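Local coordinates for carboxyltransferase domain-containing protein (Pyrococcus horikoshii, PDB 2PHC) that is of undetermined function but probably binds ATP and acts as a hydrolase, at residues Glu65-Ser68 with Tyr69-Ile73; Ile100-Val103 with Ala104-Gly108; Gly108-Val111 with Asp112-Ile115. All blocks are in the same frame, centred on the assembly; numbering follows the deposited sequence.

Contact 1 of 3, residues Glu65-Ser68 with Tyr69-Ile73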
loop_
_atom_site.group_PDB
_atom_site.type_symbol
_atom_site.label_atom_id
_atom_site.label_comp_id
_atom_site.label_asym_id
_atom_site.label_seq_id
_atom_site.Cartn_x
_atom_site.Cartn_y
_atom_site.Cartn_z
ATOM N N GLU A 65 12.240 26.143 15.187
ATOM C CA GLU A 65 10.914 25.732 15.632
ATOM C C GLU A 65 10.146 25.063 14.494
ATOM O O GLU A 65 9.547 24.027 14.689
ATOM C CB GLU A 65 10.052 26.912 16.085
ATOM C CG GLU A 65 10.168 27.354 17.543
ATOM C CD GLU A 65 9.843 28.876 17.742
ATOM O OE1 GLU A 65 10.808 29.699 17.784
ATOM O OE2 GLU A 65 8.636 29.238 17.850
ATOM N N VAL A 66 10.151 25.678 13.314
ATOM C CA VAL A 66 9.255 25.228 12.244
ATOM C C VAL A 66 9.792 23.946 11.725
ATOM O O VAL A 66 9.044 23.006 11.546
ATOM C CB VAL A 66 9.069 26.246 11.180
ATOM C CG1 VAL A 66 8.352 25.598 9.898
ATOM C CG2 VAL A 66 8.216 27.356 11.752
ATOM N N GLU A 67 11.115 23.893 11.608
ATOM C CA GLU A 67 11.715 22.709 11.154
ATOM C C GLU A 67 11.383 21.512 12.076
ATOM O O GLU A 67 11.001 20.423 11.567
ATOM C CB GLU A 67 13.208 22.893 11.037
ATOM C CG GLU A 67 13.884 21.638 10.635
ATOM C CD GLU A 67 15.345 21.855 10.540
ATOM O OE1 GLU A 67 15.875 22.674 11.370
ATOM O OE2 GLU A 67 15.961 21.198 9.653
ATOM N N SER A 68 11.520 21.741 13.409
ATOM C CA SER A 68 11.359 20.701 14.427
ATOM C C SER A 68 9.970 20.206 14.386
ATOM O O SER A 68 9.780 19.004 14.396
ATOM C CB SER A 68 11.706 21.181 15.879
ATOM O OG SER A 68 13.112 21.490 15.981
ATOM N N TYR A 69 9.005 21.119 14.362
ATOM C CA TYR A 69 7.615 20.759 14.368
ATOM C C TYR A 69 7.195 19.837 13.173
ATOM O O TYR A 69 6.245 19.023 13.302
ATOM C CB TYR A 69 6.853 22.079 14.241
ATOM C CG TYR A 69 5.336 21.962 14.173
ATOM C CD1 TYR A 69 4.556 22.312 15.278
ATOM C CD2 TYR A 69 4.672 21.537 12.984
ATOM C CE1 TYR A 69 3.180 22.256 15.228
ATOM C CE2 TYR A 69 3.261 21.475 12.917
ATOM C CZ TYR A 69 2.541 21.800 14.074
ATOM O OH TYR A 69 1.160 21.778 14.101
ATOM N N LEU A 70 7.868 19.988 12.026
ATOM C CA LEU A 70 7.395 19.374 10.799
ATOM C C LEU A 70 7.987 18.004 10.880
ATOM O O LEU A 70 7.392 17.054 10.409
ATOM C CB LEU A 70 7.863 20.107 9.538
ATOM C CG LEU A 70 7.225 21.438 9.142
ATOM C CD1 LEU A 70 7.978 22.019 7.847
ATOM C CD2 LEU A 70 5.773 21.220 8.876
ATOM N N LYS A 71 9.143 17.920 11.548
ATOM C CA LYS A 71 9.782 16.650 11.752
ATOM C C LYS A 71 8.877 15.792 12.661
ATOM O O LYS A 71 8.820 14.588 12.493
ATOM C CB LYS A 71 11.181 16.850 12.346
ATOM C CG LYS A 71 12.301 16.828 11.359
ATOM C CD LYS A 71 13.512 17.551 11.931
ATOM C CE LYS A 71 14.544 17.839 10.779
ATOM N NZ LYS A 71 15.940 18.220 11.203
ATOM N N ARG A 72 8.132 16.448 13.563
ATOM C CA ARG A 72 7.381 15.789 14.651
ATOM C C ARG A 72 6.007 15.371 14.163
ATOM O O ARG A 72 5.559 14.268 14.387
ATOM C CB ARG A 72 7.292 16.719 15.860
ATOM C CG ARG A 72 8.795 17.142 16.272
ATOM C CD ARG A 72 8.915 18.033 17.418
ATOM N NE ARG A 72 7.931 19.118 17.434
ATOM C CZ ARG A 72 8.052 20.220 18.184
ATOM N NH1 ARG A 72 9.118 20.360 18.988
ATOM N NH2 ARG A 72 7.100 21.147 18.143
ATOM N N ILE A 73 5.362 16.270 13.469
ATOM C CA ILE A 73 4.130 15.920 12.788
ATOM C C ILE A 73 4.315 14.801 11.694
ATOM O O ILE A 73 3.527 13.933 11.657
ATOM C CB ILE A 73 3.356 17.245 12.441
ATOM C CG1 ILE A 73 1.874 16.985 12.127
ATOM C CG2 ILE A 73 4.012 18.013 11.350
ATOM C CD1 ILE A 73 1.085 18.130 12.482
#

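Contact 2 of 3, residues Ile100-Val103 with Ala104-Gly108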
loop_
_atom_site.group_PDB
_atom_site.type_symbol
_atom_site.label_atom_id
_atom_site.label_comp_id
_atom_site.label_asym_id
_atom_site.label_seq_id
_atom_site.Cartn_x
_atom_site.Cartn_y
_atom_site.Cartn_z
ATOM N N ILE A 100 2.512 -16.162 -12.692
ATOM C CA ILE A 100 3.409 -15.030 -12.542
ATOM C C ILE A 100 4.270 -14.799 -13.746
ATOM O O ILE A 100 4.645 -13.716 -14.040
ATOM C CB ILE A 100 4.244 -15.086 -11.260
ATOM C CG1 ILE A 100 4.819 -13.724 -10.916
ATOM C CG2 ILE A 100 5.348 -16.108 -11.351
ATOM C CD1 ILE A 100 5.449 -13.673 -9.612
ATOM N N GLU A 101 4.565 -15.852 -14.458
ATOM C CA GLU A 101 5.394 -15.722 -15.636
ATOM C C GLU A 101 4.652 -15.026 -16.714
ATOM O O GLU A 101 5.237 -14.217 -17.436
ATOM C CB GLU A 101 5.986 -17.114 -16.084
ATOM C CG GLU A 101 6.935 -17.801 -15.002
ATOM C CD GLU A 101 6.164 -18.820 -14.056
ATOM O OE1 GLU A 101 4.888 -18.849 -13.985
ATOM O OE2 GLU A 101 6.861 -19.606 -13.369
ATOM N N PHE A 102 3.359 -15.311 -16.869
ATOM C CA PHE A 102 2.553 -14.610 -17.901
ATOM C C PHE A 102 2.360 -13.131 -17.517
ATOM O O PHE A 102 2.242 -12.214 -18.398
ATOM C CB PHE A 102 1.206 -15.323 -18.046
ATOM C CG PHE A 102 0.216 -14.586 -18.911
ATOM C CD1 PHE A 102 -0.057 -15.010 -20.229
ATOM C CD2 PHE A 102 -0.482 -13.463 -18.408
ATOM C CE1 PHE A 102 -0.941 -14.325 -21.003
ATOM C CE2 PHE A 102 -1.328 -12.749 -19.237
ATOM C CZ PHE A 102 -1.598 -13.183 -20.508
ATOM N N VAL A 103 2.278 -12.864 -16.211
ATOM C CA VAL A 103 2.073 -11.451 -15.733
ATOM C C VAL A 103 3.270 -10.609 -16.128
ATOM O O VAL A 103 3.102 -9.558 -16.677
ATOM C CB VAL A 103 1.894 -11.300 -14.195
ATOM C CG1 VAL A 103 1.939 -9.777 -13.825
ATOM C CG2 VAL A 103 0.604 -11.965 -13.743
ATOM N N ALA A 104 4.456 -11.138 -15.805
ATOM C CA ALA A 104 5.762 -10.611 -16.207
ATOM C C ALA A 104 5.783 -10.399 -17.696
ATOM O O ALA A 104 5.877 -9.308 -18.222
ATOM C CB ALA A 104 6.786 -11.646 -15.810
ATOM N N GLN A 105 5.585 -11.463 -18.413
ATOM C CA GLN A 105 5.743 -11.408 -19.852
ATOM C C GLN A 105 4.762 -10.510 -20.492
ATOM O O GLN A 105 5.146 -9.779 -21.398
ATOM C CB GLN A 105 5.667 -12.858 -20.381
ATOM C CG GLN A 105 5.428 -12.992 -21.890
ATOM C CD GLN A 105 6.146 -14.201 -22.455
ATOM O OE1 GLN A 105 6.222 -15.278 -21.775
ATOM N NE2 GLN A 105 6.723 -14.033 -23.702
ATOM N N TYR A 106 3.475 -10.528 -20.080
ATOM C CA TYR A 106 2.431 -9.579 -20.646
ATOM C C TYR A 106 2.849 -8.119 -20.396
ATOM O O TYR A 106 2.465 -7.214 -21.075
ATOM C CB TYR A 106 1.053 -9.906 -19.989
ATOM C CG TYR A 106 -0.170 -9.163 -20.496
ATOM C CD1 TYR A 106 -0.995 -9.763 -21.416
ATOM C CD2 TYR A 106 -0.541 -7.874 -20.025
ATOM C CE1 TYR A 106 -2.134 -9.117 -21.919
ATOM C CE2 TYR A 106 -1.754 -7.227 -20.513
ATOM C CZ TYR A 106 -2.500 -7.884 -21.462
ATOM O OH TYR A 106 -3.622 -7.359 -22.052
ATOM N N ASN A 107 3.733 -7.880 -19.436
ATOM C CA ASN A 107 4.072 -6.481 -19.084
ATOM C C ASN A 107 5.508 -6.132 -19.346
ATOM O O ASN A 107 5.859 -4.972 -19.285
ATOM C CB ASN A 107 3.668 -6.187 -17.611
ATOM C CG ASN A 107 2.181 -6.157 -17.455
ATOM O OD1 ASN A 107 1.520 -5.333 -18.079
ATOM N ND2 ASN A 107 1.632 -7.137 -16.745
ATOM N N GLY A 108 6.331 -7.137 -19.630
ATOM C CA GLY A 108 7.628 -6.898 -20.288
ATOM C C GLY A 108 8.590 -6.745 -19.159
ATOM O O GLY A 108 9.466 -5.890 -19.201
#

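Contact 3 of 3, residues Gly108-Val111 with Asp112-Ile115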
loop_
_atom_site.group_PDB
_atom_site.type_symbol
_atom_site.label_atom_id
_atom_site.label_comp_id
_atom_site.label_asym_id
_atom_site.label_seq_id
_atom_site.Cartn_x
_atom_site.Cartn_y
_atom_site.Cartn_z
ATOM N N GLY A 108 6.331 -7.137 -19.630
ATOM C CA GLY A 108 7.628 -6.898 -20.288
ATOM C C GLY A 108 8.590 -6.745 -19.159
ATOM O O GLY A 108 9.466 -5.890 -19.201
ATOM N N LEU A 109 8.480 -7.643 -18.172
ATOM C CA LEU A 109 9.302 -7.561 -16.982
ATOM C C LEU A 109 9.786 -8.959 -16.644
ATOM O O LEU A 109 9.244 -9.949 -17.119
ATOM C CB LEU A 109 8.460 -7.034 -15.779
ATOM C CG LEU A 109 7.719 -5.679 -15.770
ATOM C CD1 LEU A 109 6.543 -5.627 -14.757
ATOM C CD2 LEU A 109 8.679 -4.473 -15.536
ATOM N N SER A 110 10.778 -9.035 -15.788
ATOM C CA SER A 110 11.104 -10.277 -15.139
ATOM C C SER A 110 10.153 -10.616 -14.038
ATOM O O SER A 110 9.467 -9.790 -13.539
ATOM C CB SER A 110 12.535 -10.287 -14.561
ATOM O OG SER A 110 12.663 -9.334 -13.509
ATOM N N VAL A 111 10.177 -11.863 -13.650
ATOM C CA VAL A 111 9.412 -12.318 -12.533
ATOM C C VAL A 111 9.819 -11.577 -11.243
ATOM O O VAL A 111 8.924 -11.093 -10.508
ATOM C CB VAL A 111 9.528 -13.844 -12.358
ATOM C CG1 VAL A 111 9.017 -14.256 -11.047
ATOM C CG2 VAL A 111 8.746 -14.565 -13.438
ATOM N N ASP A 112 11.141 -11.499 -10.952
ATOM C CA ASP A 112 11.624 -10.750 -9.777
ATOM C C ASP A 112 11.054 -9.286 -9.694
ATOM O O ASP A 112 10.819 -8.788 -8.587
ATOM C CB ASP A 112 13.169 -10.662 -9.794
ATOM C CG ASP A 112 13.861 -11.926 -9.249
ATOM O OD1 ASP A 112 13.145 -12.952 -8.952
ATOM O OD2 ASP A 112 15.130 -11.863 -9.101
ATOM N N ASP A 113 10.902 -8.629 -10.860
ATOM C CA ASP A 113 10.313 -7.310 -11.022
ATOM C C ASP A 113 8.816 -7.286 -10.659
ATOM O O ASP A 113 8.393 -6.400 -9.971
ATOM C CB ASP A 113 10.473 -6.775 -12.447
ATOM C CG ASP A 113 11.966 -6.442 -12.831
ATOM O OD1 ASP A 113 12.849 -6.225 -11.942
ATOM O OD2 ASP A 113 12.234 -6.390 -14.064
ATOM N N VAL A 114 8.022 -8.215 -11.179
ATOM C CA VAL A 114 6.653 -8.430 -10.699
ATOM C C VAL A 114 6.623 -8.478 -9.164
ATOM O O VAL A 114 5.851 -7.762 -8.535
ATOM C CB VAL A 114 5.973 -9.699 -11.324
ATOM C CG1 VAL A 114 4.527 -9.989 -10.677
ATOM C CG2 VAL A 114 5.868 -9.518 -12.832
ATOM N N ILE A 115 7.483 -9.299 -8.576
ATOM C CA ILE A 115 7.516 -9.458 -7.113
ATOM C C ILE A 115 7.783 -8.140 -6.292
ATOM O O ILE A 115 7.194 -7.952 -5.211
ATOM C CB ILE A 115 8.503 -10.537 -6.756
ATOM C CG1 ILE A 115 8.062 -11.893 -7.341
ATOM C CG2 ILE A 115 8.742 -10.630 -5.256
ATOM C CD1 ILE A 115 9.002 -13.075 -6.824
#

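Contact 1 of 3, residues Glu65-Ser68 with Tyr69-Ile73
Glu67 O is gripped by two backbone N-H groups of the following turn. Lys71 N donates to it at 3.1 Å in the regular i to i+4 manner of an alpha helix, while Leu70 N reaches the same oxygen from above the carbonyl plane, at a C=O...N angle of 111°. Two residues earlier in the helix, Glu65 O accepts from Tyr69 N at 3.0 Å, and Leu70 N also has a weak bond to Val66 O.

The side chain of Glu67 repeats the i to i+4 spacing on the outside of the helix. With CG anti to the backbone N (chi1 177°) and the chain extended beyond it, Glu67 runs alongside the equally extended Lys71, and the two point the same way. Their charged ends form a long salt bridge, OE2 to NZ at 3.4 Å, supported by contact of the lysine CE with the glutamate CG at 3.9 Å. Ser68 OG is hydrogen-bonded to Glu64 O, one turn back. On the buried side, Val66 and Leu70 also lie side by side, CG1 of the valine 4.1 Å from CD1 of the leucine.

This apolar stripe seats helix 63-82 on the four-stranded antiparallel sheet: both residues touch Phe11 of strand 10-14, Val66 meets Tyr56 and Leu70 meets Val54 on strand 51-56. Leu70 and Ile73 also pack on Ile34 of helix 21-37, and Tyr69 sets its ring edge-to-face with Trp41.

Contact 2 of 3, residues Ile100-Val103 with Ala104-Gly108
Ile100 O receives Ala104 N at 3.1 Å at the start of helix 100-107. The methyl group of Ala104 sits close to this turn, its CB 3.4 Å from Glu101 O, and that oxygen in turn accepts from Gln105 N at 2.9 Å.

Phe102 brings both backbone and ring into the contact. Its carbonyl oxygen takes Tyr106 N over 2.7 Å, and the two aromatic side chains leave the helix side by side, pointing the same way. Each has CG anti to its own backbone nitrogen (chi1 171° for Phe102, -175° for Tyr106), which sends both rings along the same flank. The planes are near parallel, at 28°, but slid apart with centroids 5.6 Å from one another, so overlap is slight; the touch is between Phe102 CZ and Tyr106 CD1, at 3.6 Å.

At Val103 a side chain takes up the carbonyl: Asn107 ND2 donates to Val103 O over 2.8 Å, with the oxygen tilted from the amide plane. The same ND2 also bonds to Ala145 O, so the amide joins the last turn to a neighbouring loop. A leucine in place of Asn107 would probably leave Val103 O and Ala145 O without this shared donor and the loop less firmly tied to the helix. The helix closes in a Schellman motif, with Gly108, of positive phi, as its C-prime residue.

Around the helix, Ile100 and Ala104 face helix 111-119, Ile100 and Val103 pack on Ile182 of strand 180-184, and Arg180 of that strand makes a cation-pi contact with Phe102.

Contact 3 of 3, residues Gly108-Val111 with Asp112-Ile115
A capping box opens helix 111-119, formed by Ser110 at the N-cap and Asp113 three residues on. Asp113 N donates to Ser110 OG at 3.3 Å, and the return arm is a weak bond from Ser110 N to Asp113 OD2, 3.5 Å long. The hydroxyl reaches its place because chi1 of Ser110, 65°, sets OG between the backbone N and the carbonyl carbon, turned over the first turn of the helix. Asp113 bends back to meet it, CG lying beside its own backbone N (chi1 -68°), so that OD2 comes to 3.0 Å from Ser110 OG. Together the two side chains occupy the helix start, where main-chain N-H groups lack a preceding turn to supply their acceptors; the negative carboxylate there would probably also be favoured by the helix dipole.

Regular helical bonding then takes over. Val114 N bonds to Ser110 O, and Ile115 N to Val111 O over 3.0 Å.

Just before the cap, the positive phi of Gly108 turns the chain toward the new helix. Leu109 CD1 then lies 4.4 Å from Val114 CG2, the N' to N4 apolar pairing of a hydrophobic staple. The closer touch is nearer the backbone, where Leu109 CB rests 3.9 Å from Asp113 CB.

Contacts 2 and 3 lie on a pair of consecutive helices joined by a short turn: they share Gly108, their centres are 7 Å apart, and helix 100-107 is followed after the short loop 108-110 by helix 111-119. The junction is held by a probable hydrogen bond from Leu109 N to Ala104 O (3.1 Å). The helices then pack on one another, with Ala104 CA 3.5 Å from Val114 CG2. Contact 1 stands apart, on the opposite side of the chain's centre; its nearest atoms are about 35 Å from those of contact 2 and about 28 Å from those of contact 3. Its helix packs on the four-stranded sheet, whereas helix 100-107 of contact 2 packs on the seven-stranded one.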